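Local atomic coordinates of RmpA (PDB entry 3BJV), a protein that probably serves as an ascorbate-specific enzyme IIA of the bacterial phosphotransferase system, relaying a phosphoryl group towards sugar entering the cell. Residues 1-4 with 5-9; 20-23 with 24-28; 41-44 with 45-49; 109-113 with 114-118. All blocks are in the same frame, centred on the assembly; numbering follows the deposited sequence.

Contact 1: residues 1-4 with 5-9; sequences MNLA and QAFKE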
loop_
_atom_site.group_PDB
_atom_site.type_symbol
_atom_site.label_atom_id
_atom_site.label_comp_id
_atom_site.label_asym_id
_atom_site.label_seq_id
_atom_site.Cartn_x
_atom_site.Cartn_y
_atom_site.Cartn_z
ATOM N N MET A 1 -5.212 9.864 10.498
ATOM C CA MET A 1 -4.203 9.870 11.609
ATOM C C MET A 1 -2.746 9.886 11.135
ATOM O O MET A 1 -2.342 9.153 10.232
ATOM C CB MET A 1 -4.439 8.712 12.617
ATOM C CG MET A 1 -5.009 9.157 13.956
ATOM S SD MET A 1 -3.913 10.353 14.744
ATOM C CE MET A 1 -4.365 11.945 13.960
ATOM N N ASN A 2 -1.978 10.747 11.787
ATOM C CA ASN A 2 -0.558 10.869 11.602
ATOM C C ASN A 2 0.158 9.845 12.528
ATOM O O ASN A 2 -0.279 9.618 13.666
ATOM C CB ASN A 2 -0.231 12.349 11.854
ATOM C CG ASN A 2 1.154 12.594 12.420
ATOM O OD1 ASN A 2 2.203 12.259 11.814
ATOM N ND2 ASN A 2 1.176 13.238 13.576
ATOM N N LEU A 3 1.201 9.171 12.023
ATOM C CA LEU A 3 2.041 8.276 12.830
ATOM C C LEU A 3 2.502 8.781 14.211
ATOM O O LEU A 3 2.261 8.118 15.201
ATOM C CB LEU A 3 3.287 7.867 12.055
ATOM C CG LEU A 3 3.343 6.545 11.319
ATOM C CD1 LEU A 3 4.701 6.358 10.625
ATOM C CD2 LEU A 3 3.025 5.370 12.233
ATOM N N ALA A 4 3.199 9.922 14.282
ATOM C CA ALA A 4 3.669 10.457 15.574
ATOM C C ALA A 4 2.591 10.619 16.668
ATOM O O ALA A 4 2.723 10.188 17.845
ATOM C CB ALA A 4 4.375 11.756 15.350
ATOM N N GLN A 5 1.513 11.246 16.263
ATOM C CA GLN A 5 0.424 11.509 17.142
ATOM C C GLN A 5 -0.297 10.234 17.544
ATOM O O GLN A 5 -0.664 10.104 18.701
ATOM C CB GLN A 5 -0.469 12.556 16.500
ATOM C CG GLN A 5 -1.928 12.371 16.708
ATOM C CD GLN A 5 -2.512 13.388 17.656
ATOM O OE1 GLN A 5 -3.261 14.306 17.236
ATOM N NE2 GLN A 5 -2.189 13.237 18.958
ATOM N N ALA A 6 -0.484 9.280 16.616
ATOM C CA ALA A 6 -0.990 7.946 16.972
ATOM C C ALA A 6 -0.098 7.257 18.020
ATOM O O ALA A 6 -0.577 6.742 19.049
ATOM C CB ALA A 6 -1.115 7.069 15.721
ATOM N N PHE A 7 1.199 7.238 17.751
ATOM C CA PHE A 7 2.154 6.660 18.681
ATOM C C PHE A 7 2.045 7.284 20.067
ATOM O O PHE A 7 2.026 6.569 21.008
ATOM C CB PHE A 7 3.588 6.849 18.196
ATOM C CG PHE A 7 3.976 5.964 17.066
ATOM C CD1 PHE A 7 3.293 4.768 16.812
ATOM C CD2 PHE A 7 5.076 6.303 16.271
ATOM C CE1 PHE A 7 3.667 3.953 15.794
ATOM C CE2 PHE A 7 5.490 5.462 15.223
ATOM C CZ PHE A 7 4.768 4.275 14.978
ATOM N N LYS A 8 2.035 8.616 20.165
ATOM C CA LYS A 8 1.934 9.301 21.450
ATOM C C LYS A 8 0.621 9.035 22.159
ATOM O O LYS A 8 0.618 8.639 23.314
ATOM C CB LYS A 8 2.039 10.813 21.276
ATOM C CG LYS A 8 3.264 11.309 20.589
ATOM C CD LYS A 8 3.411 12.799 20.925
ATOM C CE LYS A 8 3.916 13.660 19.758
ATOM N NZ LYS A 8 3.910 15.123 20.130
ATOM N N GLU A 9 -0.493 9.265 21.465
ATOM C CA GLU A 9 -1.816 9.091 22.045
ATOM C C GLU A 9 -2.028 7.647 22.477
ATOM O O GLU A 9 -2.691 7.409 23.496
ATOM C CB GLU A 9 -2.907 9.409 21.030
ATOM C CG GLU A 9 -3.410 10.806 20.907
ATOM C CD GLU A 9 -4.435 10.930 19.715
ATOM O OE1 GLU A 9 -4.914 9.868 19.139
ATOM O OE2 GLU A 9 -4.740 12.108 19.349
#
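Leu-3 and Phe-7, one helical turn apart, carry the apolar side of this contact at the start of helix 3-10. Their side chains run side by side and point the same way, the Leu-3 CD2 methyl meeting Phe-7 CZ at 3.4 Å. The near end of the same ring lies over the peptide: Leu-3 O sits above one ring face, 3.3 Å from Phe-7 CG. With CG beside the backbone N and anti to the carbonyl carbon (chi1 -74°), the ring leans back over the preceding turn. A second pair, Met-1 and Gln-5, crosses at about a right angle on a more exposed side. Bends at chi2 and chi3 fold the flexible thioether over the helix start, bringing Met-1 SD to 3.4 Å from Gln-5 CG and putting Met-1 CE against the same methylene.

The turn beneath is regular. Asn-2 occupies the N-cap, and its carbonyl O accepts from Ala-6 N at 3.0 Å. The next carbonyl, Leu-3 O, accepts from Phe-7 N with a nearly straight N-H...O angle of 172°. Small residues suit the buried places between the large ones: Ala-4 abuts Leu-142 of helix 138-147, and Ala-6 rests on Phe-80 of strand 79-85. Phe-7 reaches both of these elements, also touching Leu-82 and Val-145, and so packs helix 3-10 against both the sheet and helix 138-147. The exposed Lys-8 contributes its methylenes to the turn: Ala-4 O accepts from Lys-8 N at 2.9 Å and lies 3.0 Å from Lys-8 CG.

Contact 2: residues 20-23 with 24-28; sequences KDWK and EAVKL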
loop_
_atom_site.group_PDB
_atom_site.type_symbol
_atom_site.label_atom_id
_atom_site.label_comp_id
_atom_site.label_asym_id
_atom_site.label_seq_id
_atom_site.Cartn_x
_atom_site.Cartn_y
_atom_site.Cartn_z
ATOM N N LYS A 20 8.871 -15.476 21.104
ATOM C CA LYS A 20 9.436 -16.763 20.716
ATOM C C LYS A 20 8.980 -17.114 19.335
ATOM O O LYS A 20 9.643 -17.879 18.631
ATOM C CB LYS A 20 9.050 -17.878 21.702
ATOM C CG LYS A 20 9.969 -17.917 22.941
ATOM C CD LYS A 20 9.333 -18.662 24.116
ATOM C CE LYS A 20 10.351 -18.895 25.227
ATOM N NZ LYS A 20 9.655 -19.485 26.391
ATOM N N ASP A 21 7.835 -16.573 18.931
ATOM C CA ASP A 21 7.329 -16.979 17.618
ATOM C C ASP A 21 6.507 -15.868 17.015
ATOM O O ASP A 21 6.334 -14.791 17.631
ATOM C CB ASP A 21 6.517 -18.303 17.740
ATOM C CG ASP A 21 5.287 -18.149 18.612
ATOM O OD1 ASP A 21 4.620 -17.093 18.592
ATOM O OD2 ASP A 21 4.960 -19.073 19.345
ATOM N N TRP A 22 5.979 -16.134 15.836
ATOM C CA TRP A 22 5.252 -15.144 15.108
ATOM C C TRP A 22 3.931 -14.720 15.758
ATOM O O TRP A 22 3.548 -13.523 15.666
ATOM C CB TRP A 22 5.082 -15.542 13.644
ATOM C CG TRP A 22 4.062 -16.600 13.349
ATOM C CD1 TRP A 22 4.297 -17.939 13.190
ATOM C CD2 TRP A 22 2.629 -16.414 13.171
ATOM N NE1 TRP A 22 3.110 -18.595 12.946
ATOM C CE2 TRP A 22 2.076 -17.697 12.915
ATOM C CE3 TRP A 22 1.770 -15.291 13.197
ATOM C CZ2 TRP A 22 0.701 -17.897 12.655
ATOM C CZ3 TRP A 22 0.407 -15.493 12.970
ATOM C CH2 TRP A 22 -0.119 -16.808 12.730
ATOM N N LYS A 23 3.261 -15.660 16.434
ATOM C CA LYS A 23 1.945 -15.380 17.042
ATOM C C LYS A 23 2.134 -14.464 18.239
ATOM O O LYS A 23 1.332 -13.575 18.449
ATOM C CB LYS A 23 1.228 -16.650 17.498
ATOM C CG LYS A 23 0.957 -17.673 16.386
ATOM C CD LYS A 23 -0.076 -18.676 16.827
ATOM C CE LYS A 23 -0.459 -19.651 15.700
ATOM N NZ LYS A 23 0.270 -20.960 15.873
ATOM N N GLU A 24 3.195 -14.705 19.004
ATOM C CA GLU A 24 3.580 -13.821 20.077
ATOM C C GLU A 24 3.991 -12.429 19.589
ATOM O O GLU A 24 3.592 -11.423 20.170
ATOM C CB GLU A 24 4.691 -14.374 20.943
ATOM C CG GLU A 24 5.139 -13.293 21.925
ATOM C CD GLU A 24 5.402 -13.821 23.309
ATOM O OE1 GLU A 24 6.318 -14.689 23.434
ATOM O OE2 GLU A 24 4.683 -13.350 24.254
ATOM N N ALA A 25 4.782 -12.377 18.536
ATOM C CA ALA A 25 5.234 -11.104 17.958
ATOM C C ALA A 25 3.989 -10.274 17.593
ATOM O O ALA A 25 3.872 -9.107 17.912
ATOM C CB ALA A 25 6.116 -11.388 16.737
ATOM N N VAL A 26 3.042 -10.939 16.953
ATOM C CA VAL A 26 1.787 -10.323 16.561
ATOM C C VAL A 26 0.987 -9.874 17.787
ATOM O O VAL A 26 0.494 -8.768 17.810
ATOM C CB VAL A 26 0.980 -11.251 15.608
ATOM C CG1 VAL A 26 -0.445 -10.731 15.405
ATOM C CG2 VAL A 26 1.711 -11.341 14.300
ATOM N N LYS A 27 0.870 -10.714 18.804
ATOM C CA LYS A 27 0.202 -10.294 20.041
ATOM C C LYS A 27 0.796 -8.967 20.617
ATOM O O LYS A 27 0.073 -8.047 21.014
ATOM C CB LYS A 27 0.325 -11.411 21.090
ATOM C CG LYS A 27 -0.396 -11.079 22.419
ATOM C CD LYS A 27 0.149 -11.975 23.526
ATOM C CE LYS A 27 1.086 -11.219 24.424
ATOM N NZ LYS A 27 1.835 -12.131 25.286
ATOM N N LEU A 28 2.114 -8.925 20.697
ATOM C CA LEU A 28 2.812 -7.779 21.228
ATOM C C LEU A 28 2.507 -6.506 20.476
ATOM O O LEU A 28 2.523 -5.437 21.078
ATOM C CB LEU A 28 4.311 -8.012 21.186
ATOM C CG LEU A 28 4.839 -9.099 22.107
ATOM C CD1 LEU A 28 6.292 -9.260 21.789
ATOM C CD2 LEU A 28 4.617 -8.820 23.641
#
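Asp-21 and Glu-24 meet in an N-cap, the motif that opens helix 22-36. The backbone N of Glu-24 donates to Asp-21 OD1 at 2.8 Å, nearly straight at 175°. Aspartate suits the place because its short carboxylate can turn back on the first turn of the helix. Here CG stands between the backbone N and the carbonyl carbon (chi1 63°), which aims OD1 at an amide that has no earlier helical carbonyl to use. The negative charge would also probably interact favourably with the positive end of the helix dipole.

Behind the cap the ordinary helical bonds take over, Asp-21 O accepting from Ala-25 N at 3.0 Å and Trp-22 O from Val-26 N. On the buried flank, the side chains of Trp-22 and Val-26 lie alongside each other and point the same way, so that Val-26 CG2 meets the indole at its edge, 4.1 Å from Trp-22 CE3. The same methyl also packs close to Trp-22 O, at 3.2 Å. One indole face takes the aliphatic part of Lys-23, whose CG lies 3.6 Å above the plane over the ring centre, while its amine reaches on towards Glu-52 in a long, weak ion pair. The broad indole also meets the ring of Phe-91 and touches Thr-51 of helix 42-54, and Val-26 packs on Ile-47 of that helix. On the polar flank, long side chains one turn apart join their charged ends: Lys-27 NZ bridges to Glu-24 OE2 at 3.3 Å, approaching the carboxylate from its anti side, 15° out of plane.

Contact 3: residues 41-44 with 45-49; sequences PEYY and NAIIE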
loop_
_atom_site.group_PDB
_atom_site.type_symbol
_atom_site.label_atom_id
_atom_site.label_comp_id
_atom_site.label_asym_id
_atom_site.label_seq_id
_atom_site.Cartn_x
_atom_site.Cartn_y
_atom_site.Cartn_z
ATOM N N PRO A 41 -10.731 -6.356 21.381
ATOM C CA PRO A 41 -9.922 -7.554 21.614
ATOM C C PRO A 41 -9.887 -8.582 20.455
ATOM O O PRO A 41 -8.874 -9.233 20.283
ATOM C CB PRO A 41 -10.585 -8.176 22.861
ATOM C CG PRO A 41 -11.156 -7.033 23.567
ATOM C CD PRO A 41 -11.637 -6.084 22.516
ATOM N N GLU A 42 -10.975 -8.712 19.692
ATOM C CA GLU A 42 -11.115 -9.680 18.648
ATOM C C GLU A 42 -10.179 -9.418 17.505
ATOM O O GLU A 42 -9.985 -10.301 16.705
ATOM C CB GLU A 42 -12.543 -9.638 18.061
ATOM C CG GLU A 42 -12.912 -8.294 17.402
ATOM C CD GLU A 42 -14.377 -8.192 16.972
ATOM O OE1 GLU A 42 -14.861 -9.081 16.205
ATOM O OE2 GLU A 42 -15.053 -7.212 17.422
ATOM N N TYR A 43 -9.663 -8.199 17.399
ATOM C CA TYR A 43 -8.755 -7.786 16.319
ATOM C C TYR A 43 -7.526 -8.674 16.244
ATOM O O TYR A 43 -7.095 -9.057 15.185
ATOM C CB TYR A 43 -8.304 -6.316 16.498
ATOM C CG TYR A 43 -7.734 -5.673 15.234
ATOM C CD1 TYR A 43 -8.504 -5.548 14.065
ATOM C CD2 TYR A 43 -6.426 -5.205 15.202
ATOM C CE1 TYR A 43 -7.971 -4.965 12.907
ATOM C CE2 TYR A 43 -5.904 -4.606 14.075
ATOM C CZ TYR A 43 -6.668 -4.502 12.934
ATOM O OH TYR A 43 -6.121 -3.895 11.843
ATOM N N TYR A 44 -7.019 -9.017 17.405
ATOM C CA TYR A 44 -5.975 -9.979 17.603
ATOM C C TYR A 44 -6.278 -11.364 17.027
ATOM O O TYR A 44 -5.480 -11.867 16.243
ATOM C CB TYR A 44 -5.644 -10.035 19.110
ATOM C CG TYR A 44 -4.755 -11.178 19.528
ATOM C CD1 TYR A 44 -3.466 -11.331 19.027
ATOM C CD2 TYR A 44 -5.219 -12.100 20.426
ATOM C CE1 TYR A 44 -2.667 -12.429 19.420
ATOM C CE2 TYR A 44 -4.460 -13.159 20.827
ATOM C CZ TYR A 44 -3.197 -13.333 20.326
ATOM O OH TYR A 44 -2.507 -14.424 20.798
ATOM N N ASN A 45 -7.395 -11.978 17.418
ATOM C CA ASN A 45 -7.776 -13.298 16.919
ATOM C C ASN A 45 -7.898 -13.241 15.395
ATOM O O ASN A 45 -7.486 -14.174 14.697
ATOM C CB ASN A 45 -9.111 -13.781 17.572
ATOM C CG ASN A 45 -9.609 -15.140 17.001
ATOM O OD1 ASN A 45 -10.471 -15.187 16.129
ATOM N ND2 ASN A 45 -9.054 -16.234 17.486
ATOM N N ALA A 46 -8.450 -12.139 14.883
ATOM C CA ALA A 46 -8.600 -11.968 13.425
ATOM C C ALA A 46 -7.287 -12.004 12.643
ATOM O O ALA A 46 -7.239 -12.582 11.561
ATOM C CB ALA A 46 -9.378 -10.715 13.080
ATOM N N ILE A 47 -6.245 -11.371 13.173
ATOM C CA ILE A 47 -4.969 -11.240 12.459
ATOM C C ILE A 47 -4.416 -12.629 12.397
ATOM O O ILE A 47 -3.972 -13.061 11.336
ATOM C CB ILE A 47 -3.985 -10.232 13.154
ATOM C CG1 ILE A 47 -4.384 -8.797 12.841
ATOM C CG2 ILE A 47 -2.589 -10.346 12.615
ATOM C CD1 ILE A 47 -3.854 -7.792 13.916
ATOM N N ILE A 48 -4.502 -13.347 13.527
ATOM C CA ILE A 48 -3.979 -14.711 13.617
ATOM C C ILE A 48 -4.725 -15.668 12.727
ATOM O O ILE A 48 -4.111 -16.401 11.984
ATOM C CB ILE A 48 -3.873 -15.222 15.111
ATOM C CG1 ILE A 48 -2.735 -14.475 15.854
ATOM C CG2 ILE A 48 -3.673 -16.725 15.154
ATOM C CD1 ILE A 48 -2.283 -15.165 17.051
ATOM N N GLU A 49 -6.048 -15.695 12.826
ATOM C CA GLU A 49 -6.858 -16.499 11.887
ATOM C C GLU A 49 -6.651 -16.177 10.433
ATOM O O GLU A 49 -6.580 -17.109 9.630
ATOM C CB GLU A 49 -8.364 -16.428 12.206
ATOM C CG GLU A 49 -8.675 -16.930 13.589
ATOM C CD GLU A 49 -8.184 -18.345 13.795
ATOM O OE1 GLU A 49 -8.702 -19.189 13.042
ATOM O OE2 GLU A 49 -7.285 -18.616 14.653
#
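Two tyrosine-isoleucine pairs, each four residues apart, make the dense side of this contact. Tyr-44 and Ile-48 run side by side and point the same way, with Ile-48 CD1 placed 3.6 Å from Tyr-44 CE1 and also near its OH. Tyr-43 and Ile-47 instead meet at a slant, and only the end of the isoleucine touches the ring, Ile-47 CD1 lying 3.8 Å from Tyr-43 CE2. Both rings swing off the helix because CG is anti to the backbone N (chi1 -162° in Tyr-43). A long aromatic suits position 43: the ring is long enough for its hydroxyl to hydrogen-bond with Leu-103 O and Ala-69 N, satisfying the polar end.

All this belongs to the first turns of helix 42-54, in an outer layer of the three-layer alpha/beta sandwich, where Ile-47 packs on Val-30 of helix 22-36. Ala-46, small enough for a close approach, faces Ala-69 and Ala-73. Its N donates to Glu-42 O at 3.0 Å, whereas Ile-47 N is shared less neatly: it bonds to Tyr-43 O at 3.2 Å and weakly to Tyr-44 O.

The other side is sparse and solvent-exposed. Pro-41, whose ring favours the entry to a helix, hardly touches the next turn. The Glu-42 side chain makes no contact with 45-49, and Asn-45 brings little beyond its CB, 3.7 Å from Glu-42 O.

Contact 4: residues 109-113 with 114-118; sequences KIHTS and VAIPQ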
loop_
_atom_site.group_PDB
_atom_site.type_symbol
_atom_site.label_atom_id
_atom_site.label_comp_id
_atom_site.label_asym_id
_atom_site.label_seq_id
_atom_site.Cartn_x
_atom_site.Cartn_y
_atom_site.Cartn_z
ATOM N N LYS A 109 -9.952 2.836 2.271
ATOM C CA LYS A 109 -9.531 4.067 1.659
ATOM C C LYS A 109 -8.410 4.719 2.455
ATOM O O LYS A 109 -7.412 5.168 1.868
ATOM C CB LYS A 109 -10.721 5.026 1.429
ATOM C CG LYS A 109 -11.629 4.523 0.333
ATOM C CD LYS A 109 -12.811 5.441 0.010
ATOM C CE LYS A 109 -13.951 4.560 -0.573
ATOM N NZ LYS A 109 -14.572 3.747 0.552
ATOM N N ILE A 110 -8.554 4.755 3.786
ATOM C CA ILE A 110 -7.513 5.376 4.587
ATOM C C ILE A 110 -6.232 4.466 4.757
ATOM O O ILE A 110 -5.089 4.969 4.852
ATOM C CB ILE A 110 -8.058 6.085 5.891
ATOM C CG1 ILE A 110 -7.643 5.351 7.130
ATOM C CG2 ILE A 110 -9.561 6.447 5.841
ATOM C CD1 ILE A 110 -6.477 6.004 7.752
ATOM N N HIS A 111 -6.436 3.149 4.766
ATOM C CA HIS A 111 -5.368 2.149 4.692
ATOM C C HIS A 111 -4.392 2.456 3.497
ATOM O O HIS A 111 -3.157 2.530 3.639
ATOM C CB HIS A 111 -6.052 0.789 4.519
ATOM C CG HIS A 111 -5.120 -0.378 4.460
ATOM N ND1 HIS A 111 -4.571 -0.841 3.274
ATOM C CD2 HIS A 111 -4.688 -1.220 5.426
ATOM C CE1 HIS A 111 -3.810 -1.892 3.525
ATOM N NE2 HIS A 111 -3.868 -2.146 4.823
ATOM N N THR A 112 -4.994 2.685 2.328
ATOM C CA THR A 112 -4.279 2.848 1.104
ATOM C C THR A 112 -3.769 4.240 0.954
ATOM O O THR A 112 -2.600 4.416 0.609
ATOM C CB THR A 112 -5.166 2.449 -0.111
ATOM O OG1 THR A 112 -5.301 1.034 -0.093
ATOM C CG2 THR A 112 -4.505 2.830 -1.444
ATOM N N SER A 113 -4.612 5.241 1.171
ATOM C CA SER A 113 -4.136 6.579 0.869
ATOM C C SER A 113 -3.490 7.381 1.996
ATOM O O SER A 113 -2.830 8.408 1.732
ATOM C CB SER A 113 -5.168 7.422 0.113
ATOM O OG SER A 113 -6.106 7.981 0.974
ATOM N N VAL A 114 -3.664 6.929 3.226
ATOM C CA VAL A 114 -3.138 7.663 4.394
ATOM C C VAL A 114 -2.079 6.869 5.224
ATOM O O VAL A 114 -1.007 7.417 5.542
ATOM C CB VAL A 114 -4.294 8.166 5.333
ATOM C CG1 VAL A 114 -3.690 8.948 6.506
ATOM C CG2 VAL A 114 -5.317 9.068 4.606
ATOM N N ALA A 115 -2.371 5.613 5.547
ATOM C CA ALA A 115 -1.525 4.754 6.390
ATOM C C ALA A 115 -0.250 4.209 5.735
ATOM O O ALA A 115 0.847 4.348 6.309
ATOM C CB ALA A 115 -2.347 3.573 6.880
ATOM N N ILE A 116 -0.393 3.582 4.559
ATOM C CA ILE A 116 0.710 2.978 3.801
ATOM C C ILE A 116 1.780 3.941 3.319
ATOM O O ILE A 116 2.936 3.660 3.510
ATOM C CB ILE A 116 0.184 2.084 2.608
ATOM C CG1 ILE A 116 -0.175 0.678 3.096
ATOM C CG2 ILE A 116 1.156 2.064 1.369
ATOM C CD1 ILE A 116 -1.251 0.126 2.228
ATOM N N PRO A 117 1.406 5.088 2.706
ATOM C CA PRO A 117 2.435 6.074 2.424
ATOM C C PRO A 117 3.308 6.477 3.654
ATOM O O PRO A 117 4.500 6.733 3.498
ATOM C CB PRO A 117 1.618 7.281 1.977
ATOM C CG PRO A 117 0.301 6.809 1.616
ATOM C CD PRO A 117 0.055 5.578 2.328
ATOM N N GLN A 118 2.735 6.558 4.853
ATOM C CA GLN A 118 3.498 7.002 6.025
ATOM C C GLN A 118 4.402 5.910 6.515
ATOM O O GLN A 118 5.504 6.169 6.994
ATOM C CB GLN A 118 2.565 7.393 7.162
ATOM C CG GLN A 118 1.948 8.784 7.007
ATOM C CD GLN A 118 0.992 9.086 8.123
ATOM O OE1 GLN A 118 -0.225 8.767 8.064
ATOM N NE2 GLN A 118 1.513 9.697 9.159
#
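Val-114 is pressed against Ile-110, one turn earlier, its beta-branched CB lying 3.9 Å from Ile-110 CD1 where the two side chains meet at a slant. The same CB comes within 3.3 Å of Ile-110 O, a carbonyl that takes two bonds. Ala-115 N approaches it almost end-on at 2.9 Å, while Val-114 N, at the same length, comes from above the carbonyl plane.

His-111 and Ile-116 form the second pair. Ile-116 CD1 reaches the imidazole 3.5 Å from His-111 CE1, and also touches His-111 O, the acceptor for Ile-116 N at 3.1 Å. The two bonds that span five residues, Ala-115 N to Ile-110 O and Ile-116 N to His-111 O, go with a wider pi-type turn within helix 108-123, and the axes of 109-113 and 114-118 are 24° apart. Pro-117 suits the kink, since it has no N-H to offer: its CD sits 3.4 Å from Thr-112 O, with CG against Ser-113 O. Ser-113 turns its OG back to donate to Lys-109 O, which Ser-113 N meets from the opposite face.

With CG anti to the backbone N (chi1 -178°), the His-111 ring is carried clear of the helix, where it meets the ring of His-68, probably the histidine phosphorylated in this family, and packs on Leu-103. Beyond it lies the second subunit, whose Thr-112 touches His-111 and whose Tyr-54 receives Lys-109 in a cation-pi contact. In the ring's own plane, Thr-112 OG1 of the same chain stands at the edge of His-111.

In the fold
The four contacts fall into two touching pairs. Contacts 2 and 3 lie on successive helices, their centres about 12 Å apart, and interlock where Val-26 CG1 meets Ile-47 CG2 at 3.5 Å. Contacts 1 and 4, with centres about 14 Å apart, join where the N-terminal residues run past Val-114 and Gln-118. Contacts 1 and 2, packing on opposite sides of the chain's centre, are about 23 Å apart between centres. Contacts 3 and 4 do not touch, their nearest atoms being about 7 Å apart, yet Tyr-43 and His-111 both border His-68, probably the histidine that carries the phosphoryl group. Contact 4 alone also borders the second subunit.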